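Local coordinates for dihydrofolate reductase, putative (PDB 6DRS), which probably reduces dihydrofolate to tetrahydrofolate at the expense of NADPH, and is held here with NADP and a diaminoquinazoline antifolate inhibitor, at residues Asn5-Ile10 and Val153-Gly158; Glu102-Met107 and Pro125-Ile130; Arg175-Asn180 and Glu221-Pro226. All coordinates share one frame; numbering follows the deposited sequence.

Contact 1 of 3, residues Asn5-Ile10 and Val153-Gly158. With NAP (NADP nicotinamide-adenine-dinucleotide phosphate), chain H.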
loop_
_atom_site.group_PDB
_atom_site.type_symbol
_atom_site.label_atom_id
_atom_site.label_comp_id
_atom_site.label_asym_id
_atom_site.label_seq_id
_atom_site.Cartn_x
_atom_site.Cartn_y
_atom_site.Cartn_z
ATOM N N ASN A 5 -12.903 -13.142 -0.868
ATOM C CA ASN A 5 -11.479 -12.945 -1.135
ATOM C C ASN A 5 -10.832 -12.123 -0.016
ATOM O O ASN A 5 -11.486 -11.296 0.607
ATOM C CB ASN A 5 -11.238 -12.317 -2.509
ATOM C CG ASN A 5 -11.057 -13.338 -3.618
ATOM O OD1 ASN A 5 -11.370 -13.058 -4.776
ATOM N ND2 ASN A 5 -10.553 -14.517 -3.286
ATOM N N PRO A 6 -9.543 -12.365 0.259
ATOM C CA PRO A 6 -8.937 -11.665 1.391
ATOM C C PRO A 6 -8.707 -10.176 1.082
ATOM O O PRO A 6 -8.512 -9.786 -0.095
ATOM C CB PRO A 6 -7.613 -12.402 1.628
ATOM C CG PRO A 6 -7.258 -12.954 0.263
ATOM C CD PRO A 6 -8.580 -13.244 -0.416
ATOM N N LEU A 7 -8.741 -9.354 2.126
ATOM C CA LEU A 7 -8.391 -7.933 1.994
ATOM C C LEU A 7 -7.006 -7.723 2.613
ATOM O O LEU A 7 -6.750 -8.142 3.735
ATOM C CB LEU A 7 -9.465 -7.103 2.708
ATOM C CG LEU A 7 -9.488 -5.615 2.360
ATOM C CD1 LEU A 7 -9.388 -5.397 0.853
ATOM C CD2 LEU A 7 -10.735 -4.959 2.909
ATOM N N THR A 8 -6.087 -7.163 1.856
ATOM C CA THR A 8 -4.741 -7.025 2.366
ATOM C C THR A 8 -4.453 -5.534 2.603
ATOM O O THR A 8 -4.499 -4.742 1.669
ATOM C CB THR A 8 -3.739 -7.672 1.403
ATOM O OG1 THR A 8 -4.126 -9.039 1.222
ATOM C CG2 THR A 8 -2.313 -7.576 1.887
ATOM N N LEU A 9 -4.173 -5.177 3.854
ATOM C CA LEU A 9 -3.561 -3.882 4.215
ATOM C C LEU A 9 -2.041 -4.001 4.056
ATOM O O LEU A 9 -1.429 -4.972 4.535
ATOM C CB LEU A 9 -3.911 -3.564 5.669
ATOM C CG LEU A 9 -5.351 -3.138 5.925
ATOM C CD1 LEU A 9 -6.329 -4.219 5.492
ATOM C CD2 LEU A 9 -5.539 -2.786 7.399
ATOM N N ILE A 10 -1.430 -3.067 3.340
ATOM C CA ILE A 10 0.014 -3.041 3.262
ATOM C C ILE A 10 0.491 -1.676 3.755
ATOM O O ILE A 10 -0.063 -0.619 3.352
ATOM C CB ILE A 10 0.510 -3.356 1.845
ATOM C CG1 ILE A 10 2.033 -3.416 1.803
ATOM C CG2 ILE A 10 -0.071 -2.390 0.815
ATOM C CD1 ILE A 10 2.597 -3.744 0.447
ATOM N N VAL A 153 -6.843 -6.989 -4.171
ATOM C CA VAL A 153 -7.195 -5.670 -3.608
ATOM C C VAL A 153 -6.334 -5.404 -2.364
ATOM O O VAL A 153 -6.296 -6.190 -1.406
ATOM C CB VAL A 153 -8.699 -5.553 -3.308
ATOM C CG1 VAL A 153 -9.048 -4.201 -2.692
ATOM C CG2 VAL A 153 -9.526 -5.814 -4.560
ATOM N N PHE A 154 -5.657 -4.272 -2.399
ATOM C CA PHE A 154 -4.817 -3.813 -1.313
ATOM C C PHE A 154 -5.425 -2.546 -0.722
ATOM O O PHE A 154 -5.872 -1.675 -1.476
ATOM C CB PHE A 154 -3.437 -3.423 -1.838
ATOM C CG PHE A 154 -2.621 -4.614 -2.238
ATOM C CD1 PHE A 154 -1.908 -5.328 -1.288
ATOM C CD2 PHE A 154 -2.639 -5.076 -3.552
ATOM C CE1 PHE A 154 -1.193 -6.461 -1.652
ATOM C CE2 PHE A 154 -1.901 -6.197 -3.918
ATOM C CZ PHE A 154 -1.181 -6.888 -2.967
ATOM N N VAL A 155 -5.427 -2.451 0.605
ATOM C CA VAL A 155 -5.687 -1.164 1.275
ATOM C C VAL A 155 -4.338 -0.523 1.610
ATOM O O VAL A 155 -3.595 -1.085 2.418
ATOM C CB VAL A 155 -6.521 -1.375 2.543
ATOM C CG1 VAL A 155 -6.613 -0.093 3.380
ATOM C CG2 VAL A 155 -7.901 -1.900 2.196
ATOM N N ILE A 156 -4.012 0.592 0.947
ATOM C CA ILE A 156 -2.663 1.163 1.037
ATOM C C ILE A 156 -2.598 2.359 2.003
ATOM O O ILE A 156 -1.545 3.031 2.040
ATOM C CB ILE A 156 -2.071 1.497 -0.353
ATOM C CG1 ILE A 156 -2.747 2.709 -1.017
ATOM C CG2 ILE A 156 -2.152 0.247 -1.222
ATOM C CD1 ILE A 156 -1.888 3.412 -2.039
ATOM N N GLY A 157 -3.646 2.604 2.802
ATOM C CA GLY A 157 -3.599 3.719 3.747
ATOM C C GLY A 157 -4.468 4.924 3.379
ATOM O O GLY A 157 -5.191 4.920 2.369
ATOM N N GLY A 158 -4.422 5.968 4.217
ATOM C CA GLY A 158 -3.594 5.972 5.435
ATOM C C GLY A 158 -4.365 5.538 6.672
ATOM O O GLY A 158 -5.197 4.636 6.618
HETATM P PA NAP H . -5.891 9.017 4.877
HETATM O O1A NAP H . -4.893 8.697 3.799
HETATM O O2A NAP H . -6.640 8.067 5.739
HETATM O O5B NAP H . -6.975 10.044 4.237
HETATM C C5B NAP H . -7.928 10.797 5.013
HETATM C C4B NAP H . -8.938 11.309 4.009
HETATM O O4B NAP H . -9.629 10.198 3.433
HETATM C C3B NAP H . -10.040 12.168 4.611
HETATM O O3B NAP H . -9.620 13.538 4.707
HETATM C C2B NAP H . -11.163 11.977 3.607
HETATM O O2B NAP H . -10.859 12.676 2.402
HETATM C C1B NAP H . -11.008 10.524 3.198
HETATM N N9A NAP H . -11.812 9.658 4.042
HETATM C C8A NAP H . -11.305 9.108 5.157
HETATM N N7A NAP H . -12.246 8.348 5.756
HETATM C C5A NAP H . -13.371 8.401 5.012
HETATM C C6A NAP H . -14.727 7.813 5.107
HETATM N N6A NAP H . -14.984 7.003 6.143
HETATM N N1A NAP H . -15.655 8.082 4.162
HETATM C C2A NAP H . -15.325 8.890 3.138
HETATM N N3A NAP H . -14.100 9.463 2.994
HETATM C C4A NAP H . -13.087 9.275 3.879
HETATM O O3 NAP H . -5.142 10.160 5.787
HETATM P PN NAP H . -4.285 9.985 7.163
HETATM O O1N NAP H . -4.881 8.982 8.060
HETATM O O2N NAP H . -4.116 11.424 7.598
HETATM O O5D NAP H . -2.879 9.458 6.615
HETATM C C5D NAP H . -2.131 10.214 5.695
HETATM C C4D NAP H . -0.727 10.104 6.247
HETATM O O4D NAP H . -0.417 8.719 6.398
HETATM C C3D NAP H . 0.358 10.715 5.392
HETATM O O3D NAP H . 1.354 11.254 6.300
HETATM C C2D NAP H . 0.897 9.520 4.651
HETATM O O2D NAP H . 2.230 9.742 4.265
HETATM C C1D NAP H . 0.783 8.416 5.679
HETATM N N1N NAP H . 0.728 7.073 5.066
HETATM C C2N NAP H . 1.710 6.196 5.376
HETATM C C3N NAP H . 1.749 4.902 4.818
HETATM C C7N NAP H . 2.865 3.933 5.203
HETATM O O7N NAP H . 2.853 2.762 4.810
HETATM N N7N NAP H . 3.861 4.396 5.982
HETATM C C4N NAP H . 0.753 4.550 3.885
HETATM C C5N NAP H . -0.240 5.485 3.584
HETATM C C6N NAP H . -0.232 6.752 4.171
HETATM P P2B NAP H . -11.460 14.140 2.112
HETATM O O1X NAP H . -10.802 15.070 3.123
HETATM O O2X NAP H . -10.890 14.458 0.745
HETATM O O3X NAP H . -12.909 13.850 2.354
HETATM O O HOH W 1 -5.387 -8.823 -1.337
#
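Thr8 and Phe154 sit beside each other on neighbouring parallel strands, their side chains on one face of the sheet; Leu9 and Val155 form the next bridge, on the other face. The Thr8 side chain lies beside the phenyl ring from CB outward. Thr8 CB is 4.0 Å from Phe154 CD1, and Thr8 CG2, anti to the backbone N, packs obliquely against Phe154 CE1 at 3.9 Å. The other branch turns to a water 2.9 Å from Thr8 OG1 that also donates to Val153 O, while Arg175 NH1 supplies a second bond to the hydroxyl. Two main-chain bonds hold the strands firmly: Val155 N to Thr8 O (2.7 Å, 159° at the hydrogen) and Ile10 N to Val155 O (3.1 Å). The bond from Thr8 N to Val153 O is weak at 3.4 Å. On the Leu9 face, Leu7 CD1 reaches Val153 CG1 at 3.8 Å and also touches Val155 CG2, so one methyl spans two strand residues. Beyond Ile156 the chain passes through Gly157 and a cis peptide to Gly158, the glycine pair found in DHFRs, and Gly158 N donates to NADP O1A (2.8 Å, 143°). Ile10 O accepts from the bound inhibitor and from Tyr162. The Leu9 and Val155 side chains lie under helix 159-167, whose N-cap is Gly158; strand 57-63 flanks strand 150-157, and strand 174-183 borders strand 7-17, placing the contact deep in the central sheet.

Contact 2 of 3, residues Glu102-Met107 and Pro125-Ile130. With SO4 (sulfate ion), chain E.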
loop_
_atom_site.group_PDB
_atom_site.type_symbol
_atom_site.label_atom_id
_atom_site.label_comp_id
_atom_site.label_asym_id
_atom_site.label_seq_id
_atom_site.Cartn_x
_atom_site.Cartn_y
_atom_site.Cartn_z
ATOM N N GLU A 102 -3.396 13.214 -17.698
ATOM C CA GLU A 102 -1.981 13.599 -17.837
ATOM C C GLU A 102 -1.108 12.330 -17.782
ATOM O O GLU A 102 -0.114 12.157 -18.531
ATOM C CB GLU A 102 -1.682 14.621 -16.728
ATOM C CG GLU A 102 -0.317 15.296 -16.782
ATOM C CD GLU A 102 0.306 15.490 -18.151
ATOM O OE1 GLU A 102 -0.380 16.054 -19.044
ATOM O OE2 GLU A 102 1.482 15.078 -18.324
ATOM N N LYS A 103 -1.478 11.429 -16.870
ATOM C CA LYS A 103 -0.727 10.179 -16.672
ATOM C C LYS A 103 -0.792 9.332 -17.956
ATOM O O LYS A 103 0.222 8.807 -18.459
ATOM C CB LYS A 103 -1.311 9.456 -15.453
ATOM C CG LYS A 103 -0.670 8.130 -15.076
ATOM C CD LYS A 103 0.697 8.243 -14.443
ATOM C CE LYS A 103 1.225 6.887 -14.024
ATOM N NZ LYS A 103 2.702 6.874 -13.915
ATOM N N ARG A 104 -2.001 9.224 -18.495
ATOM C CA ARG A 104 -2.232 8.467 -19.756
ATOM C C ARG A 104 -1.296 9.001 -20.836
ATOM O O ARG A 104 -0.666 8.213 -21.560
ATOM C CB ARG A 104 -3.685 8.623 -20.192
ATOM C CG ARG A 104 -4.638 7.850 -19.310
ATOM C CD ARG A 104 -5.242 6.740 -20.132
ATOM N NE ARG A 104 -6.368 6.254 -19.347
ATOM C CZ ARG A 104 -6.225 5.316 -18.432
ATOM N NH1 ARG A 104 -5.021 4.799 -18.232
ATOM N NH2 ARG A 104 -7.268 4.902 -17.738
ATOM N N ALA A 105 -1.185 10.336 -20.873
ATOM C CA ALA A 105 -0.340 11.027 -21.838
ATOM C C ALA A 105 1.122 10.641 -21.637
ATOM O O ALA A 105 1.811 10.310 -22.597
ATOM C CB ALA A 105 -0.538 12.519 -21.722
ATOM N N LYS A 106 1.601 10.691 -20.401
ATOM C CA LYS A 106 2.989 10.267 -20.123
ATOM C C LYS A 106 3.173 8.802 -20.540
ATOM O O LYS A 106 4.140 8.449 -21.199
ATOM C CB LYS A 106 3.332 10.407 -18.634
ATOM C CG LYS A 106 3.351 11.827 -18.090
ATOM C CD LYS A 106 4.362 11.997 -16.975
ATOM C CE LYS A 106 3.887 12.883 -15.842
ATOM N NZ LYS A 106 3.524 14.245 -16.306
ATOM N N MET A 107 2.245 7.942 -20.152
ATOM C CA MET A 107 2.469 6.515 -20.387
ATOM C C MET A 107 2.412 6.194 -21.888
ATOM O O MET A 107 3.229 5.398 -22.362
ATOM C CB MET A 107 1.465 5.667 -19.615
ATOM C CG MET A 107 1.706 5.688 -18.131
ATOM S SD MET A 107 0.340 4.888 -17.262
ATOM C CE MET A 107 0.879 3.182 -17.354
ATOM N N PRO A 125 -0.862 -5.288 -16.662
ATOM C CA PRO A 125 -2.018 -4.732 -15.944
ATOM C C PRO A 125 -2.301 -3.286 -16.379
ATOM O O PRO A 125 -1.390 -2.603 -16.851
ATOM C CB PRO A 125 -1.663 -4.821 -14.449
ATOM C CG PRO A 125 -0.171 -5.000 -14.422
ATOM C CD PRO A 125 0.241 -5.615 -15.744
ATOM N N ILE A 126 -3.538 -2.835 -16.239
ATOM C CA ILE A 126 -3.869 -1.522 -16.801
ATOM C C ILE A 126 -3.780 -0.449 -15.704
ATOM O O ILE A 126 -3.649 -0.768 -14.531
ATOM C CB ILE A 126 -5.210 -1.546 -17.561
ATOM C CG1 ILE A 126 -6.381 -2.030 -16.713
ATOM C CG2 ILE A 126 -5.062 -2.384 -18.828
ATOM C CD1 ILE A 126 -6.910 -1.005 -15.766
ATOM N N THR A 127 -3.796 0.821 -16.092
ATOM C CA THR A 127 -3.760 1.930 -15.121
ATOM C C THR A 127 -5.125 2.618 -15.124
ATOM O O THR A 127 -5.610 3.010 -16.201
ATOM C CB THR A 127 -2.714 2.958 -15.551
ATOM O OG1 THR A 127 -1.469 2.276 -15.706
ATOM C CG2 THR A 127 -2.585 4.104 -14.575
ATOM N N ASP A 128 -5.735 2.743 -13.950
ATOM C CA ASP A 128 -6.975 3.471 -13.830
ATOM C C ASP A 128 -7.011 4.229 -12.489
ATOM O O ASP A 128 -6.271 3.886 -11.557
ATOM C CB ASP A 128 -8.169 2.526 -13.915
ATOM C CG ASP A 128 -9.483 3.221 -14.254
ATOM O OD1 ASP A 128 -9.446 4.349 -14.795
ATOM O OD2 ASP A 128 -10.539 2.642 -13.949
ATOM N N ALA A 129 -7.906 5.218 -12.381
ATOM C CA ALA A 129 -8.198 5.879 -11.112
ATOM C C ALA A 129 -9.694 6.138 -11.027
ATOM O O ALA A 129 -10.278 6.625 -11.985
ATOM C CB ALA A 129 -7.426 7.159 -10.990
ATOM N N ILE A 130 -10.282 5.806 -9.889
ATOM C CA ILE A 130 -11.680 6.085 -9.639
ATOM C C ILE A 130 -11.851 6.607 -8.202
ATOM O O ILE A 130 -11.035 6.321 -7.319
ATOM C CB ILE A 130 -12.540 4.843 -9.899
ATOM C CG1 ILE A 130 -12.295 3.768 -8.846
ATOM C CG2 ILE A 130 -12.262 4.306 -11.290
ATOM C CD1 ILE A 130 -12.829 2.396 -9.241
HETATM S S SO4 E . 4.368 3.546 -14.089
HETATM O O1 SO4 E . 5.707 3.255 -13.524
HETATM O O2 SO4 E . 3.637 2.271 -14.272
HETATM O O3 SO4 E . 4.500 4.227 -15.403
HETATM O O4 SO4 E . 3.639 4.422 -13.141
#
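A single carbonyl oxygen, Thr127 O, is gripped by both terminal nitrogens of Arg104. Arg104 NH1 donates at 2.8 Å to Thr127 O and Arg104 NH2 at 2.9 Å to the same atom. The grip is end-on, through NH1 and NH2, and the oxygen lies in the guanidinium plane. Its two prongs differ in their approach: NH2 lies in the carbonyl plane, whereas NH1 stands 35° above it and away from a lone pair. Neither bond is straight, as expected when two donors converge on one acceptor, and together they limit rotation of the guanidinium. Arg104 starts from an exposed position on the helix; a bend at chi2 turns the chain toward the loop at Thr127. From there Arg104 NH2 also faces Asp128 OD1 at 3.7 Å, a long salt bridge in which guanidinium and carboxylate planes are 22° apart. The other carboxylate oxygen, OD2, is paired with Lys145, so Asp128 probably shares its charge between two cations.

One turn further along the helix, Met107 crosses Thr127, with Met107 SD 3.5 Å from Thr127 OG1. A bend about CG-SD (chi3 85°) brings CE beside the same hydroxyl, which is bonded to Lys79 N. Lys103 gives only a marginal aliphatic contact, its CG 4.5 Å from Thr127 CG2; Lys103 NZ instead binds a sulfate, probably from the crystallisation liquor, with O4 at 2.7 Å. The contact thus ties helix 89-116 to the entry of strand 128-132, an edge strand that pairs in parallel with strand 81-85, while helix 135-146 packs on Ile126, Asp128 and Ile130.

Contact 3 of 3, residues Arg175-Asn180 and Glu221-Pro226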
loop_
_atom_site.group_PDB
_atom_site.type_symbol
_atom_site.label_atom_id
_atom_site.label_comp_id
_atom_site.label_asym_id
_atom_site.label_seq_id
_atom_site.Cartn_x
_atom_site.Cartn_y
_atom_site.Cartn_z
ATOM N N ARG A 175 -5.555 -9.189 6.195
ATOM C CA ARG A 175 -4.195 -9.544 6.441
ATOM C C ARG A 175 -3.395 -8.249 6.387
ATOM O O ARG A 175 -3.750 -7.333 5.623
ATOM C CB ARG A 175 -3.704 -10.511 5.361
ATOM C CG ARG A 175 -4.712 -11.613 5.088
ATOM C CD ARG A 175 -4.604 -12.385 3.806
ATOM N NE ARG A 175 -4.150 -11.734 2.589
ATOM C CZ ARG A 175 -3.853 -12.449 1.512
ATOM N NH1 ARG A 175 -3.478 -11.867 0.391
ATOM N NH2 ARG A 175 -3.947 -13.765 1.562
ATOM N N ILE A 176 -2.320 -8.199 7.169
ATOM C CA ILE A 176 -1.461 -7.049 7.131
ATOM C C ILE A 176 -0.083 -7.476 6.626
ATOM O O ILE A 176 0.556 -8.328 7.225
ATOM C CB ILE A 176 -1.412 -6.349 8.506
ATOM C CG1 ILE A 176 -2.772 -5.755 8.877
ATOM C CG2 ILE A 176 -0.338 -5.278 8.489
ATOM C CD1 ILE A 176 -2.908 -5.397 10.337
ATOM N N VAL A 177 0.367 -6.868 5.526
ATOM C CA VAL A 177 1.756 -7.007 5.110
ATOM C C VAL A 177 2.526 -5.764 5.590
ATOM O O VAL A 177 2.257 -4.612 5.133
ATOM C CB VAL A 177 1.846 -7.179 3.584
ATOM C CG1 VAL A 177 3.280 -7.126 3.097
ATOM C CG2 VAL A 177 1.143 -8.467 3.177
ATOM N N MET A 178 3.456 -5.952 6.520
ATOM C CA MET A 178 4.018 -4.788 7.197
ATOM C C MET A 178 5.534 -4.734 6.990
ATOM O O MET A 178 6.222 -5.747 7.183
ATOM C CB MET A 178 3.701 -4.805 8.696
ATOM C CG MET A 178 4.334 -3.613 9.429
ATOM S SD MET A 178 3.909 -3.493 11.180
ATOM C CE MET A 178 2.147 -3.160 11.141
ATOM N N THR A 179 6.050 -3.574 6.574
ATOM C CA THR A 179 7.474 -3.367 6.595
ATOM C C THR A 179 7.830 -2.627 7.892
ATOM O O THR A 179 7.356 -1.495 8.112
ATOM C CB THR A 179 7.958 -2.540 5.401
ATOM O OG1 THR A 179 7.502 -3.126 4.176
ATOM C CG2 THR A 179 9.467 -2.397 5.408
ATOM N N ASN A 180 8.627 -3.269 8.754
ATOM C CA ASN A 180 9.179 -2.638 9.983
ATOM C C ASN A 180 10.423 -1.834 9.616
ATOM O O ASN A 180 11.319 -2.339 8.943
ATOM C CB ASN A 180 9.559 -3.642 11.072
ATOM C CG ASN A 180 8.350 -4.409 11.517
ATOM O OD1 ASN A 180 7.268 -3.837 11.616
ATOM N ND2 ASN A 180 8.507 -5.710 11.664
ATOM N N GLU A 221 3.734 -16.353 0.023
ATOM C CA GLU A 221 2.569 -16.771 -0.781
ATOM C C GLU A 221 1.643 -15.565 -1.019
ATOM O O GLU A 221 1.197 -15.366 -2.152
ATOM C CB GLU A 221 1.781 -17.877 -0.079
ATOM C CG GLU A 221 2.573 -19.157 0.118
ATOM C CD GLU A 221 1.933 -20.170 1.050
ATOM O OE1 GLU A 221 0.883 -19.869 1.649
ATOM O OE2 GLU A 221 2.502 -21.260 1.196
ATOM N N TRP A 222 1.347 -14.776 0.025
ATOM C CA TRP A 222 0.482 -13.583 -0.128
ATOM C C TRP A 222 1.029 -12.668 -1.209
ATOM O O TRP A 222 0.286 -12.127 -1.987
ATOM C CB TRP A 222 0.390 -12.770 1.147
ATOM C CG TRP A 222 -0.193 -13.498 2.306
ATOM C CD1 TRP A 222 -0.776 -14.734 2.291
ATOM C CD2 TRP A 222 -0.264 -13.020 3.661
ATOM N NE1 TRP A 222 -1.180 -15.069 3.554
ATOM C CE2 TRP A 222 -0.893 -14.035 4.417
ATOM C CE3 TRP A 222 0.119 -11.832 4.304
ATOM C CZ2 TRP A 222 -1.146 -13.901 5.784
ATOM C CZ3 TRP A 222 -0.120 -11.713 5.660
ATOM C CH2 TRP A 222 -0.730 -12.737 6.388
ATOM N N VAL A 223 2.325 -12.453 -1.242
ATOM C CA VAL A 223 2.741 -11.266 -1.970
ATOM C C VAL A 223 3.400 -11.687 -3.285
ATOM O O VAL A 223 3.720 -10.817 -4.083
ATOM C CB VAL A 223 3.644 -10.340 -1.124
ATOM C CG1 VAL A 223 2.966 -9.917 0.163
ATOM C CG2 VAL A 223 5.028 -10.929 -0.852
ATOM N N GLY A 224 3.675 -12.995 -3.465
ATOM C CA GLY A 224 4.162 -13.514 -4.759
ATOM C C GLY A 224 5.636 -13.249 -5.024
ATOM O O GLY A 224 6.071 -13.268 -6.175
ATOM N N GLU A 225 6.415 -12.937 -3.991
ATOM C CA GLU A 225 7.880 -12.934 -4.087
ATOM C C GLU A 225 8.442 -13.418 -2.741
ATOM O O GLU A 225 7.737 -13.390 -1.738
ATOM C CB GLU A 225 8.434 -11.567 -4.483
ATOM C CG GLU A 225 8.029 -10.492 -3.492
ATOM C CD GLU A 225 8.627 -9.148 -3.840
ATOM O OE1 GLU A 225 8.198 -8.536 -4.869
ATOM O OE2 GLU A 225 9.569 -8.759 -3.134
ATOM N N PRO A 226 9.684 -13.902 -2.734
ATOM C CA PRO A 226 10.267 -14.440 -1.507
ATOM C C PRO A 226 10.443 -13.366 -0.418
ATOM O O PRO A 226 10.994 -12.305 -0.689
ATOM C CB PRO A 226 11.650 -14.954 -1.938
ATOM C CG PRO A 226 11.566 -15.110 -3.446
ATOM C CD PRO A 226 10.582 -14.057 -3.892
#
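Cation-pi stacking between Arg175 and Trp222 dominates the contact. The guanidinium lies over one indole face, its plane 22° from that of the ring, and Arg175 CZ stands 4.0 Å from the centroid of the five-membered ring, only 15° off its normal. Arg175 NH2 makes the nearest approach, 3.4 Å from Trp222 CD1. The same face receives a CH-pi contact: Arg175 CB is 4.0 Å from the centroid of the six-membered ring. With CB over the six-membered ring and CZ over the five-membered one, the arginine chain runs along the indole; a bend at chi3 (-34°) accompanies this. Its NH1 bond to Thr8 helps hold it in place.

Strand 174-183 lies between strand 7-17, parallel to it, and strand 237-246, antiparallel to it, in the mixed sheet of the DHFR fold; helix 216-223 ends against this part of the sheet, with Gly224 leaving helical geometry at positive phi.

Among apolar contacts, Val177 CG2 meets the edge of the indole in the ring plane, 3.7 Å from Trp222 CE3, and also touches Val223 CG1 at 3.8 Å. Val177 and Val223 both reach helix 38-49, touching Phe43 and Val47 respectively.

A carbonyl also borders the indole: Ile176 O lies at its edge, near the plane, 3.8 Å from Trp222 CZ3.

Overall arrangement
All three contacts reach one mixed sheet. Contacts 1 and 3 are adjacent, with centres 11 Å apart: strands 7-17 and 174-183 are neighbours, and Leu9 N and Leu9 O probably bond to Arg175 O and Val177 N. Contact 2 stands apart at the strand 128-132 edge, its centre 21 Å from that of contact 1 and 26 Å from that of contact 3. Along the chain it falls between the two segments of contact 1, and contact 3 follows. Contact 1 pairs central strands and helps line both the cofactor and inhibitor pockets; contact 3 packs helix 216-223 on strand 174-183, whose Thr179 belongs to the inhibitor pocket, while contact 2 fastens a peripheral helix.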